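Local coordinates for Mll8193 protein (Mesorhizobium loti, PDB 3FH1), which is of unknown function but belongs to the SnoaL-like branch of the NTF2 superfamily, whose cone-shaped fold often encloses a small-molecule pocket, at residues Glu40-Thr51 with Gln116-Val127; Gln76-Glu84 with Ile95-Asp103. One frame throughout, in Å; residues are numbered along the deposited sequence. Where two conformers were deposited one is given.

Both contacts build the mixed, curved sheet of this NTF2-like subunit, their centres about 19 Å apart on opposite sides of the centre of the chain. Interaction 1 pairs strand 46-49 in parallel with the last strand, 119-127; interaction 2 is the antiparallel hairpin of strands 80-89 and 92-100, nested in sequence inside the loop that interaction 1 closes. They meet where V127 CG1 packs 3.8 Å from W97 CH2. Unidentified ligand atoms, probably from the crystallisation liquor, come within about 3 Å of the N50 side chain and about 4 Å of that of W97 (nearest atoms), perhaps marking a pocket in the concave sheet. Both contacts also reach the second subunit.

Interaction 1: Glu40-Thr51 with Gln116-Val127; sequences ELIAEECVIENT and QDGRIVEAMGYV. With EDO (1,2-ethanediol), chain D.
Strand 46-49 runs parallel to strand 119-127, the axes 4.5 Å apart and 18° from alignment, with bonds alternating from V47 N to V121 O through to G125 N to E49 O, the last almost straight. Before the corner at E44 and E45, L41 and A43 bond to the two sides of I120, and V121 and E122 both face R114 of strand 106-116, a classic beta bulge. Small A43 lets V121 CG1 come within 3.5 Å of its CB. I48 lies beside A123 on the face covered by W70 of helix 63-75, where apolar residues fit. On the other face CG of E49 is anti to its carbonyl carbon (chi1 -65°) and the extended chain runs alongside selenomethionine M124, E49 OE1 3.8 Å from CE of M124 in the conformer described. G125 has room for T51 CG2, 3.5 Å from its C, where a side chain would clash. R119 NE bonds only weakly to E40 O, at 3.3 Å, and to O1 of a 1,2-ethanediol, probably from the crystallisation liquor; a water joins R119 NH2 to E40 O. Backbone bonds thus carry the pairing; exposed R119 grips weakly, and E49 gives its charge to R108 of the second subunit.

Interaction 2: Gln76-Glu84 with Ile95-Asp103; sequences QPGTRFDLE and IRWRYWMAD
In the conformer described, R80 lays its guanidinium flat on the indole of W100, CZ 3.5 Å from the centroid of the five-membered ring, a cation-pi stack. The strands beneath are antiparallel, with R80-W100 and D82-R98 as hydrogen-bonded pairs. R80 CG stands between its backbone N and carbonyl carbon (chi1 80°), and the extended chain beyond it runs alongside the indole. At the indole edge, NE1 donates to D82 OD2 at 2.8 Å, lying above the carboxylate plane; ring face and ring edge are thus held by unlike groups. Were W100 replaced by alanine, the R80 guanidinium would probably lose its aromatic bed and D82 OD2 its indole donor. On the other face of the sheet, F81 turns its edge to the face of W97, planes at 90° and centroids 5.4 Å apart, while Y99 CD1 comes over one face of F81, 3.4 Å from CZ. The Y99 ring, its CG turned away from the backbone N (chi1 177°), slants toward T79, whose CG2 lies 3.4 Å from Y99 OH. Farther on, E84 OE1 takes R96 NH1 at 2.9 Å in a salt bridge; the other oxygen of E84 pairs with R108. The whole is a twisted beta hairpin of the NTF2-like sheet, its aromatic cluster of F81, W97 and Y99 coming near an unidentified bound molecule, probably from the crystallisation liquor, through W97, whose NE1 is held by N111.

Interaction 1: Glu40-Thr51 with Gln116-Val127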
loop_
_atom_site.group_PDB
_atom_site.type_symbol
_atom_site.label_atom_id
_atom_site.label_comp_id
_atom_site.label_asym_id
_atom_site.label_seq_id
_atom_site.Cartn_x
_atom_site.Cartn_y
_atom_site.Cartn_z
ATOM N N GLU A 40 -1.530 14.704 19.028
ATOM C CA GLU A 40 -0.918 15.849 18.359
ATOM C C GLU A 40 -0.570 15.573 16.901
ATOM O O GLU A 40 -0.397 16.501 16.097
ATOM C CB GLU A 40 0.307 16.281 19.151
ATOM C CG GLU A 40 1.472 15.337 19.032
ATOM C CD GLU A 40 2.491 15.495 20.195
ATOM O OE1 GLU A 40 2.091 15.434 21.370
ATOM O OE2 GLU A 40 3.682 15.636 19.883
ATOM N N LEU A 41 -0.499 14.298 16.529
ATOM C CA LEU A 41 -0.134 13.907 15.164
ATOM C C LEU A 41 -1.341 13.764 14.229
ATOM O O LEU A 41 -1.145 13.573 13.032
ATOM C CB LEU A 41 0.595 12.558 15.160
ATOM C CG LEU A 41 1.907 12.468 15.912
ATOM C CD1 LEU A 41 2.391 11.030 15.849
ATOM C CD2 LEU A 41 2.910 13.421 15.288
ATOM N N ILE A 42 -2.582 13.796 14.770
ATOM C CA ILE A 42 -3.794 13.404 14.059
ATOM C C ILE A 42 -4.691 14.607 13.858
ATOM O O ILE A 42 -4.969 15.337 14.806
ATOM C CB ILE A 42 -4.528 12.301 14.871
ATOM C CG1 ILE A 42 -3.579 11.102 14.944
ATOM C CG2 ILE A 42 -5.910 11.891 14.258
ATOM C CD1 ILE A 42 -4.014 9.961 15.842
ATOM N N ALA A 43 -5.108 14.817 12.620
ATOM C CA ALA A 43 -6.039 15.879 12.266
ATOM C C ALA A 43 -7.426 15.661 12.880
ATOM O O ALA A 43 -7.843 14.518 13.146
ATOM C CB ALA A 43 -6.168 15.988 10.741
ATOM N N GLU A 44 -8.143 16.768 13.109
ATOM C CA GLU A 44 -9.481 16.690 13.678
ATOM C C GLU A 44 -10.348 15.770 12.865
ATOM O O GLU A 44 -11.142 14.991 13.424
ATOM C CB GLU A 44 -10.130 18.074 13.710
ATOM C CG GLU A 44 -11.450 18.084 14.424
ATOM C CD GLU A 44 -12.103 19.486 14.408
ATOM O OE1 GLU A 44 -12.828 19.813 13.451
ATOM O OE2 GLU A 44 -11.886 20.241 15.370
ATOM N N GLU A 45 -10.197 15.842 11.552
ATOM C CA GLU A 45 -11.047 15.111 10.616
ATOM C C GLU A 45 -10.410 13.812 10.113
ATOM O O GLU A 45 -10.962 13.179 9.192
ATOM C CB GLU A 45 -11.415 15.991 9.414
ATOM C CG GLU A 45 -10.295 16.212 8.401
ATOM C CD GLU A 45 -9.335 17.424 8.728
ATOM O OE1 GLU A 45 -9.135 17.823 9.924
ATOM O OE2 GLU A 45 -8.766 17.964 7.737
ATOM N N CYS A 46 -9.315 13.373 10.740
ATOM C CA CYS A 46 -8.578 12.158 10.284
ATOM C C CYS A 46 -9.513 10.954 10.046
ATOM O O CYS A 46 -10.421 10.751 10.832
ATOM C CB CYS A 46 -7.544 11.765 11.287
ATOM S SG CYS A 46 -6.372 10.506 10.700
ATOM N N VAL A 47 -9.272 10.190 8.981
ATOM C CA VAL A 47 -10.004 8.974 8.704
ATOM C C VAL A 47 -9.009 7.805 8.608
ATOM O O VAL A 47 -8.004 7.911 7.906
ATOM C CB VAL A 47 -10.770 9.080 7.388
ATOM C CG1 VAL A 47 -11.430 7.747 6.953
ATOM C CG2 VAL A 47 -11.853 10.160 7.526
ATOM N N ILE A 48 -9.335 6.698 9.261
ATOM C CA ILE A 48 -8.629 5.439 9.076
ATOM C C ILE A 48 -9.585 4.508 8.282
ATOM O O ILE A 48 -10.768 4.356 8.623
ATOM C CB ILE A 48 -8.297 4.793 10.419
ATOM C CG1 ILE A 48 -7.269 5.631 11.156
ATOM C CG2 ILE A 48 -7.771 3.333 10.224
ATOM C CD1 ILE A 48 -7.098 5.168 12.638
ATOM N N GLU A 49 -9.043 3.857 7.246
ATOM C CA GLU A 49 -9.740 2.772 6.549
ATOM C C GLU A 49 -8.973 1.559 7.014
ATOM O O GLU A 49 -7.855 1.305 6.586
ATOM C CB GLU A 49 -9.733 2.968 5.057
ATOM C CG GLU A 49 -10.526 4.203 4.641
ATOM C CD GLU A 49 -10.701 4.365 3.158
ATOM O OE1 GLU A 49 -10.133 3.583 2.364
ATOM O OE2 GLU A 49 -11.417 5.344 2.784
ATOM N N ASN A 50 -9.525 0.827 7.978
ATOM C CA ASN A 50 -8.762 -0.260 8.599
ATOM C C ASN A 50 -8.675 -1.484 7.676
ATOM O O ASN A 50 -9.396 -1.632 6.690
ATOM C CB ASN A 50 -9.343 -0.641 9.977
ATOM C CG ASN A 50 -8.310 -1.332 10.949
ATOM O OD1 ASN A 50 -7.091 -1.393 10.728
ATOM N ND2 ASN A 50 -8.852 -1.842 12.061
ATOM N N THR A 51 -7.813 -2.393 8.091
ATOM C CA THR A 51 -7.401 -3.569 7.306
ATOM C C THR A 51 -8.483 -4.586 7.111
ATOM O O THR A 51 -8.423 -5.379 6.171
ATOM C CB THR A 51 -6.242 -4.287 7.985
ATOM O OG1 THR A 51 -6.638 -4.640 9.335
ATOM C CG2 THR A 51 -4.948 -3.466 8.039
ATOM N N GLN A 116 -1.761 16.512 6.015
ATOM C CA GLN A 116 -2.182 17.824 5.543
ATOM C C GLN A 116 -2.018 18.741 6.747
ATOM O O GLN A 116 -2.389 18.366 7.865
ATOM C CB GLN A 116 -3.620 17.777 5.105
ATOM C CG GLN A 116 -4.148 19.071 4.636
ATOM C CD GLN A 116 -5.543 18.909 4.098
ATOM O OE1 GLN A 116 -6.500 19.393 4.685
ATOM N NE2 GLN A 116 -5.665 18.147 3.024
ATOM N N ASP A 117 -1.482 19.936 6.535
ATOM C CA ASP A 117 -1.225 20.882 7.631
ATOM C C ASP A 117 -0.406 20.254 8.759
ATOM O O ASP A 117 -0.573 20.613 9.923
ATOM C CB ASP A 117 -2.530 21.447 8.215
ATOM C CG ASP A 117 -3.100 22.588 7.402
ATOM O OD1 ASP A 117 -2.664 22.768 6.242
ATOM O OD2 ASP A 117 -4.009 23.287 7.926
ATOM N N GLY A 118 0.497 19.336 8.421
ATOM C CA GLY A 118 1.383 18.763 9.427
ATOM C C GLY A 118 0.811 17.674 10.315
ATOM O O GLY A 118 1.446 17.305 11.309
ATOM N N ARG A 119 -0.413 17.246 10.013
ATOM C CA ARG A 119 -1.059 16.157 10.742
ATOM C C ARG A 119 -1.587 15.073 9.813
ATOM O O ARG A 119 -1.908 15.363 8.616
ATOM C CB ARG A 119 -2.198 16.667 11.636
ATOM C CG ARG A 119 -1.723 17.593 12.765
ATOM C CD ARG A 119 -2.866 17.919 13.736
ATOM N NE ARG A 119 -2.401 18.817 14.811
ATOM C CZ ARG A 119 -2.313 20.130 14.671
ATOM N NH1 ARG A 119 -2.672 20.697 13.547
ATOM N NH2 ARG A 119 -1.856 20.871 15.655
ATOM N N ILE A 120 -1.694 13.863 10.347
ATOM C CA ILE A 120 -2.237 12.733 9.573
ATOM C C ILE A 120 -3.710 12.955 9.340
ATOM O O ILE A 120 -4.456 13.116 10.324
ATOM C CB ILE A 120 -2.055 11.384 10.272
ATOM C CG1 ILE A 120 -0.557 11.151 10.485
ATOM C CG2 ILE A 120 -2.678 10.241 9.469
ATOM C CD1 ILE A 120 -0.194 10.172 11.602
ATOM N N VAL A 121 -4.142 12.981 8.068
ATOM C CA VAL A 121 -5.540 13.113 7.710
ATOM C C VAL A 121 -6.159 11.838 7.172
ATOM O O VAL A 121 -7.369 11.726 7.147
ATOM C CB VAL A 121 -5.779 14.198 6.703
ATOM C CG1 VAL A 121 -5.544 15.562 7.305
ATOM C CG2 VAL A 121 -5.007 14.003 5.401
ATOM N N GLU A 122 -5.312 10.899 6.732
ATOM C CA GLU A 122 -5.784 9.676 6.087
ATOM C C GLU A 122 -4.780 8.567 6.356
ATOM O O GLU A 122 -3.551 8.753 6.285
ATOM C CB GLU A 122 -5.932 9.929 4.581
ATOM C CG GLU A 122 -6.332 8.772 3.721
ATOM C CD GLU A 122 -6.526 9.203 2.252
ATOM O OE1 GLU A 122 -5.517 9.470 1.543
ATOM O OE2 GLU A 122 -7.699 9.294 1.822
ATOM N N ALA A 123 -5.295 7.417 6.763
ATOM C CA ALA A 123 -4.468 6.225 6.958
ATOM C C ALA A 123 -5.276 5.059 6.417
ATOM O O ALA A 123 -6.394 4.793 6.903
ATOM C CB ALA A 123 -4.139 5.972 8.422
HETATM N N MSE A 124 -4.704 4.323 5.464
HETATM C CA MSE A 124 -5.415 3.216 4.786
HETATM C C MSE A 124 -4.614 1.925 4.887
HETATM O O MSE A 124 -3.520 1.814 4.340
HETATM C CB MSE A 124 -5.675 3.603 3.319
HETATM C CG MSE A 124 -6.429 4.897 3.173
HETATM SE SE MSE A 124 -6.514 5.359 1.339
HETATM C CE MSE A 124 -7.962 6.478 1.286
ATOM N N GLY A 125 -5.153 0.957 5.608
ATOM C CA GLY A 125 -4.439 -0.264 5.920
ATOM C C GLY A 125 -4.867 -1.464 5.116
ATOM O O GLY A 125 -6.054 -1.663 4.820
ATOM N N TYR A 126 -3.858 -2.278 4.723
ATOM C CA TYR A 126 -4.095 -3.520 4.005
ATOM C C TYR A 126 -3.164 -4.636 4.484
ATOM O O TYR A 126 -2.128 -4.334 5.060
ATOM C CB TYR A 126 -3.873 -3.324 2.520
ATOM C CG TYR A 126 -4.669 -2.199 1.860
ATOM C CD1 TYR A 126 -4.300 -0.885 2.008
ATOM C CD2 TYR A 126 -5.793 -2.464 1.115
ATOM C CE1 TYR A 126 -5.007 0.136 1.369
ATOM C CE2 TYR A 126 -6.509 -1.451 0.492
ATOM C CZ TYR A 126 -6.129 -0.137 0.638
ATOM O OH TYR A 126 -6.837 0.889 0.014
ATOM N N VAL A 127 -3.520 -5.892 4.203
ATOM C CA VAL A 127 -2.792 -7.049 4.673
ATOM C C VAL A 127 -2.686 -8.098 3.599
ATOM O O VAL A 127 -3.366 -8.027 2.595
ATOM C CB VAL A 127 -3.471 -7.692 5.907
ATOM C CG1 VAL A 127 -3.280 -6.806 7.140
ATOM C CG2 VAL A 127 -4.975 -7.983 5.655
HETATM C C1 EDO D . -4.396 18.104 18.243
HETATM O O1 EDO D . -3.580 17.704 17.102
HETATM C C2 EDO D . -3.788 19.297 18.950
HETATM O O2 EDO D . -2.377 19.077 19.188
HETATM O O HOH W 1 -0.637 19.160 17.394
HETATM O O HOH W 2 -6.507 19.301 7.772
HETATM O O HOH W 3 -8.282 1.628 2.353
#

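Interaction 2: Gln76-Glu84 with Ile95-Asp103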
loop_
_atom_site.group_PDB
_atom_site.type_symbol
_atom_site.label_atom_id
_atom_site.label_comp_id
_atom_site.label_asym_id
_atom_site.label_seq_id
_atom_site.Cartn_x
_atom_site.Cartn_y
_atom_site.Cartn_z
ATOM N N GLN A 76 -1.932 -3.395 23.099
ATOM C CA GLN A 76 -2.495 -4.741 23.265
ATOM C C GLN A 76 -1.390 -5.724 23.676
ATOM O O GLN A 76 -0.450 -5.937 22.909
ATOM C CB GLN A 76 -3.162 -5.206 21.961
ATOM C CG GLN A 76 -3.877 -6.558 22.027
ATOM C CD GLN A 76 -5.029 -6.580 23.017
ATOM O OE1 GLN A 76 -5.602 -5.544 23.355
ATOM N NE2 GLN A 76 -5.375 -7.769 23.486
ATOM N N PRO A 77 -1.495 -6.336 24.878
ATOM C CA PRO A 77 -0.462 -7.280 25.317
ATOM C C PRO A 77 -0.165 -8.393 24.320
ATOM O O PRO A 77 -1.065 -8.918 23.622
ATOM C CB PRO A 77 -1.029 -7.866 26.636
ATOM C CG PRO A 77 -2.002 -6.866 27.100
ATOM C CD PRO A 77 -2.570 -6.199 25.873
ATOM N N GLY A 78 1.112 -8.712 24.217
ATOM C CA GLY A 78 1.557 -9.811 23.388
ATOM C C GLY A 78 1.632 -9.540 21.911
ATOM O O GLY A 78 1.850 -10.465 21.145
ATOM N N THR A 79 1.462 -8.281 21.519
ATOM C CA THR A 79 1.465 -7.917 20.104
ATOM C C THR A 79 2.548 -6.883 19.850
ATOM O O THR A 79 2.943 -6.136 20.755
ATOM C CB THR A 79 0.138 -7.335 19.684
ATOM O OG1 THR A 79 -0.043 -6.067 20.317
ATOM C CG2 THR A 79 -1.007 -8.258 20.043
ATOM N N ARG A 80 3.055 -6.866 18.616
ATOM C CA ARG A 80 4.091 -5.923 18.214
ATOM C C ARG A 80 4.109 -5.786 16.693
ATOM O O ARG A 80 3.424 -6.517 15.975
ATOM C CB ARG A 80 5.474 -6.384 18.698
ATOM C CG ARG A 80 6.148 -7.465 17.830
ATOM C CD ARG A 80 7.467 -7.952 18.425
ATOM N NE ARG A 80 8.104 -8.971 17.589
ATOM C CZ ARG A 80 7.889 -10.290 17.682
ATOM N NH1 ARG A 80 7.044 -10.791 18.580
ATOM N NH2 ARG A 80 8.524 -11.119 16.859
ATOM N N PHE A 81 4.889 -4.827 16.224
ATOM C CA PHE A 81 5.126 -4.647 14.796
ATOM C C PHE A 81 6.612 -4.619 14.498
ATOM O O PHE A 81 7.381 -4.009 15.246
ATOM C CB PHE A 81 4.567 -3.310 14.273
ATOM C CG PHE A 81 3.066 -3.210 14.263
ATOM C CD1 PHE A 81 2.361 -2.816 15.388
ATOM C CD2 PHE A 81 2.353 -3.441 13.110
ATOM C CE1 PHE A 81 0.947 -2.715 15.351
ATOM C CE2 PHE A 81 0.971 -3.334 13.085
ATOM C CZ PHE A 81 0.283 -2.953 14.236
ATOM N N ASP A 82 7.011 -5.269 13.399
ATOM C CA ASP A 82 8.306 -5.045 12.799
ATOM C C ASP A 82 8.076 -4.140 11.597
ATOM O O ASP A 82 7.162 -4.344 10.804
ATOM C CB ASP A 82 8.928 -6.323 12.285
ATOM C CG ASP A 82 9.235 -7.324 13.363
ATOM O OD1 ASP A 82 9.526 -6.903 14.492
ATOM O OD2 ASP A 82 9.188 -8.528 13.066
ATOM N N LEU A 83 8.894 -3.113 11.482
ATOM C CA LEU A 83 8.860 -2.210 10.344
ATOM C C LEU A 83 9.716 -2.790 9.231
ATOM O O LEU A 83 10.919 -3.063 9.411
ATOM C CB LEU A 83 9.412 -0.849 10.720
ATOM C CG LEU A 83 8.549 -0.114 11.749
ATOM C CD1 LEU A 83 9.253 1.119 12.285
ATOM C CD2 LEU A 83 7.201 0.285 11.100
ATOM N N GLU A 84 9.108 -2.935 8.063
ATOM C CA GLU A 84 9.816 -3.398 6.883
ATOM C C GLU A 84 10.415 -2.225 6.109
ATOM O O GLU A 84 11.598 -2.253 5.744
ATOM C CB GLU A 84 8.931 -4.247 5.972
ATOM C CG GLU A 84 8.511 -5.538 6.590
ATOM C CD GLU A 84 7.618 -6.372 5.650
ATOM O OE1 GLU A 84 7.166 -5.830 4.612
ATOM O OE2 GLU A 84 7.379 -7.548 5.963
ATOM N N ILE A 95 4.055 2.630 4.743
ATOM C CA ILE A 95 4.770 1.941 5.830
ATOM C C ILE A 95 4.424 0.495 5.716
ATOM O O ILE A 95 3.258 0.108 5.938
ATOM C CB ILE A 95 4.362 2.417 7.250
ATOM C CG1 ILE A 95 4.449 3.962 7.357
ATOM C CG2 ILE A 95 5.203 1.714 8.269
ATOM C CD1 ILE A 95 3.702 4.522 8.608
ATOM N N ARG A 96 5.408 -0.298 5.272
ATOM C CA ARG A 96 5.249 -1.764 5.270
ATOM C C ARG A 96 5.691 -2.308 6.602
ATOM O O ARG A 96 6.711 -1.905 7.161
ATOM C CB ARG A 96 6.015 -2.438 4.123
ATOM C CG ARG A 96 5.345 -2.298 2.758
ATOM C CD ARG A 96 6.110 -3.160 1.765
ATOM N NE ARG A 96 7.475 -2.753 1.424
ATOM C CZ ARG A 96 8.577 -3.475 1.661
ATOM N NH1 ARG A 96 8.553 -4.545 2.413
ATOM N NH2 ARG A 96 9.752 -3.093 1.166
ATOM N N TRP A 97 4.929 -3.279 7.095
ATOM C CA TRP A 97 5.107 -3.881 8.400
ATOM C C TRP A 97 4.733 -5.340 8.472
ATOM O O TRP A 97 4.085 -5.885 7.590
ATOM C CB TRP A 97 4.315 -3.076 9.463
ATOM C CG TRP A 97 2.905 -2.753 9.096
ATOM C CD1 TRP A 97 2.451 -1.521 8.715
ATOM C CD2 TRP A 97 1.735 -3.598 9.169
ATOM N NE1 TRP A 97 1.110 -1.551 8.477
ATOM C CE2 TRP A 97 0.637 -2.801 8.762
ATOM C CE3 TRP A 97 1.505 -4.927 9.508
ATOM C CZ2 TRP A 97 -0.663 -3.311 8.684
ATOM C CZ3 TRP A 97 0.224 -5.420 9.420
ATOM C CH2 TRP A 97 -0.829 -4.621 9.044
ATOM N N ARG A 98 5.187 -5.986 9.546
ATOM C CA ARG A 98 4.759 -7.312 9.945
ATOM C C ARG A 98 4.189 -7.180 11.357
ATOM O O ARG A 98 4.865 -6.668 12.267
ATOM C CB ARG A 98 5.909 -8.306 9.935
ATOM C CG ARG A 98 5.453 -9.662 10.440
ATOM C CD ARG A 98 6.537 -10.701 10.402
ATOM N NE ARG A 98 7.164 -10.917 9.102
ATOM C CZ ARG A 98 6.739 -11.839 8.249
ATOM N NH1 ARG A 98 5.691 -12.599 8.546
ATOM N NH2 ARG A 98 7.371 -12.024 7.105
ATOM N N TYR A 99 2.935 -7.583 11.504
ATOM C CA TYR A 99 2.234 -7.545 12.802
ATOM C C TYR A 99 2.277 -8.927 13.428
ATOM O O TYR A 99 1.911 -9.925 12.786
ATOM C CB TYR A 99 0.777 -7.116 12.558
ATOM C CG TYR A 99 -0.086 -7.112 13.796
ATOM C CD1 TYR A 99 0.202 -6.287 14.837
ATOM C CD2 TYR A 99 -1.238 -7.911 13.882
ATOM C CE1 TYR A 99 -0.587 -6.245 15.969
ATOM C CE2 TYR A 99 -2.044 -7.900 15.036
ATOM C CZ TYR A 99 -1.718 -7.043 16.071
ATOM O OH TYR A 99 -2.489 -6.974 17.228
ATOM N N TRP A 100 2.684 -8.967 14.703
ATOM C CA TRP A 100 2.760 -10.191 15.480
ATOM C C TRP A 100 1.631 -10.187 16.475
ATOM O O TRP A 100 1.467 -9.247 17.244
ATOM C CB TRP A 100 4.093 -10.304 16.215
ATOM C CG TRP A 100 5.250 -10.421 15.321
ATOM C CD1 TRP A 100 5.981 -9.403 14.759
ATOM C CD2 TRP A 100 5.868 -11.631 14.904
ATOM N NE1 TRP A 100 6.994 -9.923 14.008
ATOM C CE2 TRP A 100 6.945 -11.287 14.073
ATOM C CE3 TRP A 100 5.597 -12.978 15.135
ATOM C CZ2 TRP A 100 7.774 -12.242 13.486
ATOM C CZ3 TRP A 100 6.411 -13.918 14.541
ATOM C CH2 TRP A 100 7.500 -13.540 13.742
HETATM N N MSE A 101 0.857 -11.267 16.440
HETATM C CA MSE A 101 -0.337 -11.431 17.258
HETATM C C MSE A 101 -0.023 -12.202 18.531
HETATM O O MSE A 101 0.986 -12.893 18.616
HETATM C CB MSE A 101 -1.393 -12.155 16.446
HETATM C CG MSE A 101 -2.065 -11.273 15.440
HETATM SE SE MSE A 101 -2.836 -12.333 13.998
HETATM C CE MSE A 101 -1.378 -12.362 12.951
ATOM N N ALA A 102 -0.894 -12.058 19.524
ATOM C CA ALA A 102 -0.703 -12.715 20.821
ATOM C C ALA A 102 -0.603 -14.226 20.712
ATOM O O ALA A 102 0.068 -14.839 21.527
ATOM C CB ALA A 102 -1.802 -12.312 21.797
ATOM N N ASP A 103 -1.237 -14.821 19.697
ATOM C CA ASP A 103 -1.159 -16.273 19.493
ATOM C C ASP A 103 0.111 -16.713 18.808
ATOM O O ASP A 103 0.248 -17.882 18.482
ATOM C CB ASP A 103 -2.346 -16.792 18.683
ATOM C CG ASP A 103 -2.353 -16.288 17.251
ATOM O OD1 ASP A 103 -1.357 -15.675 16.788
ATOM O OD2 ASP A 103 -3.376 -16.519 16.585
HETATM O O HOH W 4 -2.688 -4.787 18.604
#